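Local coordinates for cysteine protease-like VirA (Shigella flexneri, PDB 3EB8), which acts as a secreted virulence effector required for bacterial entry into epithelial cells and for spread within and between them, although its assignment as a tubulin protease is disputed, at residues Lys85-Val99 with Glu111-Ile124. Residues are numbered along the deposited sequence; the frame is centred on the assembly and turned at random.
Sequences KQFNLGKVHTITAPV and EVIETAINCCTSII
Phe87 is held through its N-H and its carbonyl by strand 121-123: its N donates to Thr121 O (2.9 Å) and its O accepts from Ile123 N (2.7 Å), while Thr121 N hydrogen-bonds Lys85 O, giving a short parallel ladder. The Ile123 side chain lies back along this ladder. Its CB meets Asn88 ND2 and CG1 rests 3.7 Å from Gln86 CB; CD1, the tip, ends 3.4 Å from Gln86 O. Having CG1 anti to the carbonyl carbon (chi1 -66°) turns that branch toward Gln86, whereas CG2 stays beside the Asn88 amide. Gln86 and Thr121 lie side by side; Gln86 NE2 and Thr121 OG1 both hydrogen-bond Ser350 OG, while Gln86 OE1 hydrogen-bonds Ser324 OG. Cys120 CB lies at the edge of the Phe87 ring, 3.7 Å from Phe87 CD1. Ser122 OG makes two weak hydrogen bonds with the loop after strand 86-87, from Leu89 N and to Lys91 O. Farther along, Ala97 CB sits against Thr115 OG1 (3.3 Å) and Val112 CG2; Thr115 OG1 hydrogen-bonds Glu111 O. Helix 111-118 thus packs on strand 94-97; in the mixed sheet of this EspG/VirA-family protein, that strand pairs parallel with strand 348-356, and strand 121-123 antiparallel.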
ATOM      1  N   LYS A  85       2.756   7.117   3.726  1.00 55.77           N
ATOM      2  CA  LYS A  85       2.774   7.698   2.384  1.00 56.57           C
ATOM      3  C   LYS A  85       4.091   7.352   1.723  1.00 51.70           C
ATOM      4  O   LYS A  85       5.032   6.916   2.384  1.00 51.59           O
ATOM      5  CB  LYS A  85       2.596   9.216   2.440  1.00 52.40           C
ATOM      6  CG  LYS A  85       1.308   9.632   3.106  1.00 52.53           C
ATOM      7  CD  LYS A  85       1.133  11.127   3.122  1.00 53.34           C
ATOM      8  CE  LYS A  85      -0.193  11.486   3.758  1.00 53.60           C
ATOM      9  NZ  LYS A  85      -0.301  12.940   4.060  1.00 54.42           N
ATOM     10  N   GLN A  86       4.150   7.528   0.417  1.00 52.05           N
ATOM     11  CA  GLN A  86       5.363   7.241  -0.330  1.00 52.32           C
ATOM     12  C   GLN A  86       6.233   8.494  -0.422  1.00 53.25           C
ATOM     13  O   GLN A  86       5.881   9.463  -1.087  1.00 53.95           O
ATOM     14  CB  GLN A  86       5.015   6.693  -1.718  1.00 52.44           C
ATOM     15  CG  GLN A  86       4.097   5.473  -1.696  1.00 51.69           C
ATOM     16  CD  GLN A  86       3.744   4.991  -3.097  1.00 52.05           C
ATOM     17  OE1 GLN A  86       3.131   5.720  -3.882  1.00 52.81           O
ATOM     18  NE2 GLN A  86       4.155   3.771  -3.426  1.00 51.67           N
ATOM     19  N   PHE A  87       7.361   8.473   0.271  1.00 53.42           N
ATOM     20  CA  PHE A  87       8.291   9.590   0.241  1.00 54.47           C
ATOM     21  C   PHE A  87       9.549   9.241  -0.542  1.00 55.11           C
ATOM     22  O   PHE A  87       9.967   8.086  -0.605  1.00 54.67           O
ATOM     23  CB  PHE A  87       8.687  10.021   1.655  1.00 54.63           C
ATOM     24  CG  PHE A  87       7.551  10.560   2.461  1.00 54.32           C
ATOM     25  CD1 PHE A  87       6.802   9.725   3.275  1.00 53.50           C
ATOM     26  CD2 PHE A  87       7.229  11.907   2.412  1.00 55.02           C
ATOM     27  CE1 PHE A  87       5.748  10.229   4.020  1.00 53.42           C
ATOM     28  CE2 PHE A  87       6.168  12.419   3.158  1.00 54.87           C
ATOM     29  CZ  PHE A  87       5.431  11.582   3.962  1.00 54.09           C
ATOM     30  N   ASN A  88      10.160  10.258  -1.128  1.00 56.30           N
ATOM     31  CA  ASN A  88      11.454  10.062  -1.729  1.00 57.28           C
ATOM     32  C   ASN A  88      12.543  10.102  -0.662  1.00 57.65           C
ATOM     33  O   ASN A  88      13.130  11.147  -0.408  1.00 59.73           O
ATOM     34  CB  ASN A  88      11.713  11.084  -2.831  1.00 58.60           C
ATOM     35  CG  ASN A  88      12.597  10.529  -3.906  1.00 85.16           C
ATOM     36  OD1 ASN A  88      13.768  10.893  -4.012  1.00 85.77           O
ATOM     37  ND2 ASN A  88      12.058   9.601  -4.692  1.00 93.81           N
ATOM     38  N   LEU A  89      12.792   8.959  -0.024  1.00 56.94           N
ATOM     39  CA  LEU A  89      13.808   8.876   1.019  1.00 57.52           C
ATOM     40  C   LEU A  89      15.168   8.458   0.454  1.00 58.60           C
ATOM     41  O   LEU A  89      16.190   8.600   1.118  1.00 59.61           O
ATOM     42  CB  LEU A  89      13.371   7.925   2.132  1.00 56.50           C
ATOM     43  CG  LEU A  89      11.977   8.188   2.685  1.00 55.54           C
ATOM     44  CD1 LEU A  89      11.610   7.138   3.702  1.00 54.76           C
ATOM     45  CD2 LEU A  89      11.891   9.577   3.281  1.00 56.25           C
ATOM     46  N   GLY A  90      15.166   7.952  -0.778  1.00 67.33           N
ATOM     47  CA  GLY A  90      16.383   7.540  -1.451  1.00 59.69           C
ATOM     48  C   GLY A  90      17.115   6.389  -0.784  1.00 59.60           C
ATOM     49  O   GLY A  90      18.299   6.187  -1.001  1.00 66.14           O
ATOM     50  N   LYS A  91      16.397   5.616   0.014  1.00 58.26           N
ATOM     51  CA  LYS A  91      16.999   4.540   0.767  1.00 58.26           C
ATOM     52  C   LYS A  91      15.879   3.790   1.459  1.00 56.72           C
ATOM     53  O   LYS A  91      14.986   4.409   2.049  1.00 57.08           O
ATOM     54  CB  LYS A  91      17.961   5.109   1.814  1.00 59.58           C
ATOM     55  CG  LYS A  91      18.500   4.078   2.793  1.00 69.97           C
ATOM     56  CD  LYS A  91      19.360   4.740   3.852  1.00 74.82           C
ATOM     57  CE  LYS A  91      19.684   3.792   4.994  1.00 89.37           C
ATOM     58  NZ  LYS A  91      20.289   4.526   6.158  1.00 99.18           N
ATOM     59  N   VAL A  92      15.916   2.464   1.387  1.00 56.19           N
ATOM     60  CA  VAL A  92      14.909   1.655   2.051  1.00 54.94           C
ATOM     61  C   VAL A  92      15.253   1.560   3.525  1.00 55.41           C
ATOM     62  O   VAL A  92      16.294   1.011   3.887  1.00 56.40           O
ATOM     63  CB  VAL A  92      14.855   0.258   1.440  1.00 54.37           C
ATOM     64  CG1 VAL A  92      13.782  -0.603   2.134  1.00 53.23           C
ATOM     65  CG2 VAL A  92      14.617   0.361  -0.074  1.00 54.24           C
ATOM     66  N   HIS A  93      14.379   2.101   4.368  1.00 54.98           N
ATOM     67  CA  HIS A  93      14.612   2.149   5.810  1.00 55.69           C
ATOM     68  C   HIS A  93      13.981   1.001   6.575  1.00 55.03           C
ATOM     69  O   HIS A  93      13.061   0.345   6.085  1.00 53.89           O
ATOM     70  CB  HIS A  93      14.122   3.477   6.381  1.00 55.86           C
ATOM     71  CG  HIS A  93      15.019   4.623   6.057  1.00 61.29           C
ATOM     72  ND1 HIS A  93      15.974   5.089   6.932  1.00 58.49           N
ATOM     73  CD2 HIS A  93      15.128   5.384   4.942  1.00 57.10           C
ATOM     74  CE1 HIS A  93      16.623   6.094   6.374  1.00 83.90           C
ATOM     75  NE2 HIS A  93      16.130   6.290   5.165  1.00 58.59           N
ATOM     76  N   THR A  94      14.488   0.768   7.778  1.00 56.01           N
ATOM     77  CA  THR A  94      13.920  -0.217   8.674  1.00 55.80           C
ATOM     78  C   THR A  94      13.257   0.478   9.856  1.00 56.16           C
ATOM     79  O   THR A  94      13.899   1.246  10.575  1.00 57.40           O
ATOM     80  CB  THR A  94      15.017  -1.159   9.179  1.00 56.96           C
ATOM     81  OG1 THR A  94      15.543  -1.899   8.067  1.00 56.61           O
ATOM     82  CG2 THR A  94      14.489  -2.099  10.256  1.00 57.12           C
ATOM     83  N   ILE A  95      11.962   0.219  10.027  1.00 55.20           N
ATOM     84  CA  ILE A  95      11.189   0.752  11.132  1.00 55.57           C
ATOM     85  C   ILE A  95      11.065  -0.332  12.187  1.00 56.20           C
ATOM     86  O   ILE A  95      10.655  -1.454  11.888  1.00 60.11           O
ATOM     87  CB  ILE A  95       9.762   1.157  10.680  1.00 58.88           C
ATOM     88  CG1 ILE A  95       9.817   2.080   9.455  1.00 53.78           C
ATOM     89  CG2 ILE A  95       8.978   1.791  11.830  1.00 54.94           C
ATOM     90  CD1 ILE A  95      10.724   3.270   9.637  1.00 58.63           C
ATOM     91  N   THR A  96      11.436  -0.011  13.415  1.00 57.66           N
ATOM     92  CA  THR A  96      11.293  -0.963  14.498  1.00 58.59           C
ATOM     93  C   THR A  96       9.891  -0.992  15.107  1.00 58.32           C
ATOM     94  O   THR A  96       9.324   0.038  15.463  1.00 59.09           O
ATOM     95  CB  THR A  96      12.305  -0.703  15.574  1.00 60.60           C
ATOM     96  OG1 THR A  96      13.621  -0.782  15.006  1.00 68.01           O
ATOM     97  CG2 THR A  96      12.165  -1.754  16.661  1.00 61.78           C
ATOM     98  N   ALA A  97       9.324  -2.187  15.193  1.00 58.04           N
ATOM     99  CA  ALA A  97       8.022  -2.383  15.820  1.00 58.08           C
ATOM    100  C   ALA A  97       8.220  -2.664  17.302  1.00 60.05           C
ATOM    101  O   ALA A  97       9.267  -3.168  17.709  1.00 63.93           O
ATOM    102  CB  ALA A  97       7.285  -3.520  15.172  1.00 57.02           C
ATOM    103  N   PRO A  98       7.212  -2.323  18.113  1.00 62.61           N
ATOM    104  CA  PRO A  98       7.259  -2.448  19.577  1.00 62.77           C
ATOM    105  C   PRO A  98       7.064  -3.881  20.078  1.00 67.72           C
ATOM    106  O   PRO A  98       6.107  -4.130  20.811  1.00 76.10           O
ATOM    107  CB  PRO A  98       6.065  -1.597  20.045  1.00 64.06           C
ATOM    108  CG  PRO A  98       5.514  -0.912  18.804  1.00 60.89           C
ATOM    109  CD  PRO A  98       5.949  -1.728  17.644  1.00 59.49           C
ATOM    110  N   VAL A  99       7.933  -4.804  19.676  1.00 63.77           N
ATOM    111  CA  VAL A  99       7.950  -6.160  20.225  1.00 64.62           C
ATOM    112  C   VAL A  99       9.339  -6.660  20.064  1.00 65.21           C
ATOM    113  O   VAL A  99      10.060  -6.208  19.184  1.00 64.17           O
ATOM    114  CB  VAL A  99       7.113  -7.183  19.420  1.00 74.17           C
ATOM    115  CG1 VAL A  99       5.751  -7.382  20.025  1.00 79.84           C
ATOM    116  CG2 VAL A  99       7.065  -6.828  17.928  1.00 60.87           C
ATOM    117  N   GLU A 111       2.272  -6.648  16.259  1.00 57.55           N
ATOM    118  CA  GLU A 111       2.834  -5.300  16.260  1.00 57.36           C
ATOM    119  C   GLU A 111       3.605  -5.012  14.972  1.00 55.89           C
ATOM    120  O   GLU A 111       3.564  -3.897  14.455  1.00 57.92           O
ATOM    121  CB  GLU A 111       3.729  -5.058  17.473  1.00 59.00           C
ATOM    122  CG  GLU A 111       3.029  -5.186  18.816  1.00 60.78           C
ATOM    123  CD  GLU A 111       2.893  -6.634  19.280  1.00 61.75           C
ATOM    124  OE1 GLU A 111       3.165  -7.559  18.478  1.00 62.43           O
ATOM    125  OE2 GLU A 111       2.516  -6.851  20.452  1.00 69.59           O
ATOM    126  N   VAL A 112       4.314  -6.008  14.460  1.00 55.55           N
ATOM    127  CA  VAL A 112       5.046  -5.845  13.208  1.00 54.35           C
ATOM    128  C   VAL A 112       4.057  -5.592  12.057  1.00 53.04           C
ATOM    129  O   VAL A 112       4.213  -4.659  11.266  1.00 52.33           O
ATOM    130  CB  VAL A 112       5.962  -7.063  12.931  1.00 54.43           C
ATOM    131  CG1 VAL A 112       6.302  -7.163  11.451  1.00 53.13           C
ATOM    132  CG2 VAL A 112       7.222  -6.959  13.763  1.00 55.71           C
ATOM    133  N   ILE A 113       3.012  -6.409  11.999  1.00 52.96           N
ATOM    134  CA  ILE A 113       1.949  -6.237  11.014  1.00 53.75           C
ATOM    135  C   ILE A 113       1.353  -4.843  11.118  1.00 60.99           C
ATOM    136  O   ILE A 113       1.209  -4.144  10.112  1.00 51.31           O
ATOM    137  CB  ILE A 113       0.838  -7.289  11.205  1.00 54.09           C
ATOM    138  CG1 ILE A 113       1.294  -8.641  10.651  1.00 56.99           C
ATOM    139  CG2 ILE A 113      -0.449  -6.855  10.520  1.00 53.73           C
ATOM    140  CD1 ILE A 113       0.645  -9.823  11.348  1.00 53.04           C
ATOM    141  N   GLU A 114       1.009  -4.445  12.338  1.00 53.11           N
ATOM    142  CA  GLU A 114       0.421  -3.128  12.585  1.00 53.31           C
ATOM    143  C   GLU A 114       1.349  -1.983  12.149  1.00 52.86           C
ATOM    144  O   GLU A 114       0.936  -1.074  11.426  1.00 52.33           O
ATOM    145  CB  GLU A 114       0.057  -2.985  14.061  1.00 54.73           C
ATOM    146  CG  GLU A 114      -0.387  -1.607  14.456  1.00 68.00           C
ATOM    147  CD  GLU A 114      -1.790  -1.308  13.979  1.00 88.44           C
ATOM    148  OE1 GLU A 114      -2.427  -2.220  13.401  1.00 82.88           O
ATOM    149  OE2 GLU A 114      -2.253  -0.161  14.179  1.00101.69           O
ATOM    150  N   THR A 115       2.602  -2.055  12.587  1.00 53.25           N
ATOM    151  CA  THR A 115       3.613  -1.090  12.196  1.00 53.05           C
ATOM    152  C   THR A 115       3.771  -1.030  10.685  1.00 51.89           C
ATOM    153  O   THR A 115       3.836   0.052  10.120  1.00 55.58           O
ATOM    154  CB  THR A 115       4.971  -1.438  12.807  1.00 53.82           C
ATOM    155  OG1 THR A 115       4.854  -1.462  14.233  1.00 55.17           O
ATOM    156  CG2 THR A 115       6.044  -0.419  12.364  1.00 53.80           C
ATOM    157  N   ALA A 116       3.836  -2.187  10.032  1.00 51.36           N
ATOM    158  CA  ALA A 116       3.965  -2.221   8.577  1.00 50.47           C
ATOM    159  C   ALA A 116       2.764  -1.571   7.899  1.00 51.45           C
ATOM    160  O   ALA A 116       2.918  -0.823   6.925  1.00 49.72           O
ATOM    161  CB  ALA A 116       4.137  -3.636   8.080  1.00 50.12           C
ATOM    162  N   ILE A 117       1.569  -1.858   8.408  1.00 50.30           N
ATOM    163  CA  ILE A 117       0.363  -1.284   7.843  1.00 50.18           C
ATOM    164  C   ILE A 117       0.435   0.251   7.838  1.00 55.33           C
ATOM    165  O   ILE A 117       0.057   0.905   6.867  1.00 50.13           O
ATOM    166  CB  ILE A 117      -0.907  -1.781   8.581  1.00 55.91           C
ATOM    167  CG1 ILE A 117      -1.217  -3.237   8.211  1.00 61.91           C
ATOM    168  CG2 ILE A 117      -2.103  -0.910   8.265  1.00 50.97           C
ATOM    169  CD1 ILE A 117      -2.434  -3.809   8.959  1.00 51.34           C
ATOM    170  N   ASN A 118       0.966   0.825   8.906  1.00 50.91           N
ATOM    171  CA  ASN A 118       0.943   2.275   9.063  1.00 51.24           C
ATOM    172  C   ASN A 118       2.249   3.046   8.793  1.00 52.17           C
ATOM    173  O   ASN A 118       2.322   4.246   9.061  1.00 52.48           O
ATOM    174  CB  ASN A 118       0.384   2.629  10.440  1.00 52.12           C
ATOM    175  CG  ASN A 118      -1.057   2.171  10.609  1.00 52.36           C
ATOM    176  OD1 ASN A 118      -1.376   1.407  11.518  1.00 59.76           O
ATOM    177  ND2 ASN A 118      -1.930   2.616   9.707  1.00 52.11           N
ATOM    178  N   CYS A 119       3.279   2.388   8.266  1.00 50.92           N
ATOM    179  CA  CYS A 119       4.550   3.092   8.096  1.00 51.20           C
ATOM    180  C   CYS A 119       4.711   3.710   6.705  1.00 54.61           C
ATOM    181  O   CYS A 119       4.151   3.209   5.727  1.00 50.33           O
ATOM    182  CB  CYS A 119       5.755   2.198   8.447  1.00 51.45           C
ATOM    183  SG  CYS A 119       6.240   1.017   7.185  1.00 59.61           S
ATOM    184  N   CYS A 120       5.451   4.814   6.627  1.00 51.36           N
ATOM    185  CA  CYS A 120       5.742   5.444   5.346  1.00 51.34           C
ATOM    186  C   CYS A 120       6.698   4.540   4.594  1.00 51.17           C
ATOM    187  O   CYS A 120       7.238   3.612   5.179  1.00 52.22           O
ATOM    188  CB  CYS A 120       6.380   6.821   5.550  1.00 52.13           C
ATOM    189  SG  CYS A 120       8.062   6.809   6.285  1.00 53.42           S
ATOM    190  N   THR A 121       6.907   4.798   3.313  1.00 51.20           N
ATOM    191  CA  THR A 121       7.846   3.994   2.525  1.00 51.21           C
ATOM    192  C   THR A 121       8.685   4.912   1.637  1.00 51.99           C
ATOM    193  O   THR A 121       8.377   6.099   1.514  1.00 52.40           O
ATOM    194  CB  THR A 121       7.095   2.990   1.651  1.00 55.23           C
ATOM    195  OG1 THR A 121       6.058   3.684   0.940  1.00 50.76           O
ATOM    196  CG2 THR A 121       6.463   1.883   2.514  1.00 49.98           C
ATOM    197  N   SER A 122       9.736   4.369   1.025  1.00 52.33           N
ATOM    198  CA  SER A 122      10.636   5.153   0.172  1.00 53.32           C
ATOM    199  C   SER A 122      10.476   4.806  -1.308  1.00 53.41           C
ATOM    200  O   SER A 122      10.547   3.638  -1.699  1.00 53.01           O
ATOM    201  CB  SER A 122      12.094   4.948   0.599  1.00 54.11           C
ATOM    202  OG  SER A 122      12.990   5.667  -0.234  1.00 55.27           O
ATOM    203  N   ILE A 123      10.270   5.826  -2.129  1.00 54.09           N
ATOM    204  CA  ILE A 123      10.011   5.626  -3.542  1.00 54.46           C
ATOM    205  C   ILE A 123      11.267   5.132  -4.263  1.00 55.27           C
ATOM    206  O   ILE A 123      12.348   5.684  -4.084  1.00 56.19           O
ATOM    207  CB  ILE A 123       9.515   6.937  -4.185  1.00 55.29           C
ATOM    208  CG1 ILE A 123       8.154   7.317  -3.612  1.00 54.59           C
ATOM    209  CG2 ILE A 123       9.462   6.836  -5.710  1.00 56.17           C
ATOM    210  CD1 ILE A 123       7.802   8.778  -3.811  1.00 55.47           C
ATOM    211  N   ILE A 124      11.109   4.079  -5.061  1.00 55.05           N
ATOM    212  CA  ILE A 124      12.143   3.592  -5.956  1.00 55.98           C
ATOM    213  C   ILE A 124      12.012   4.356  -7.267  1.00 57.24           C
ATOM    214  O   ILE A 124      10.995   4.246  -7.949  1.00 57.66           O
ATOM    215  CB  ILE A 124      11.957   2.083  -6.238  1.00 55.26           C
ATOM    216  CG1 ILE A 124      11.849   1.299  -4.923  1.00 54.06           C
ATOM    217  CG2 ILE A 124      13.073   1.550  -7.088  1.00 56.30           C
ATOM    218  CD1 ILE A 124      12.928   1.655  -3.920  1.00 54.46           C
TER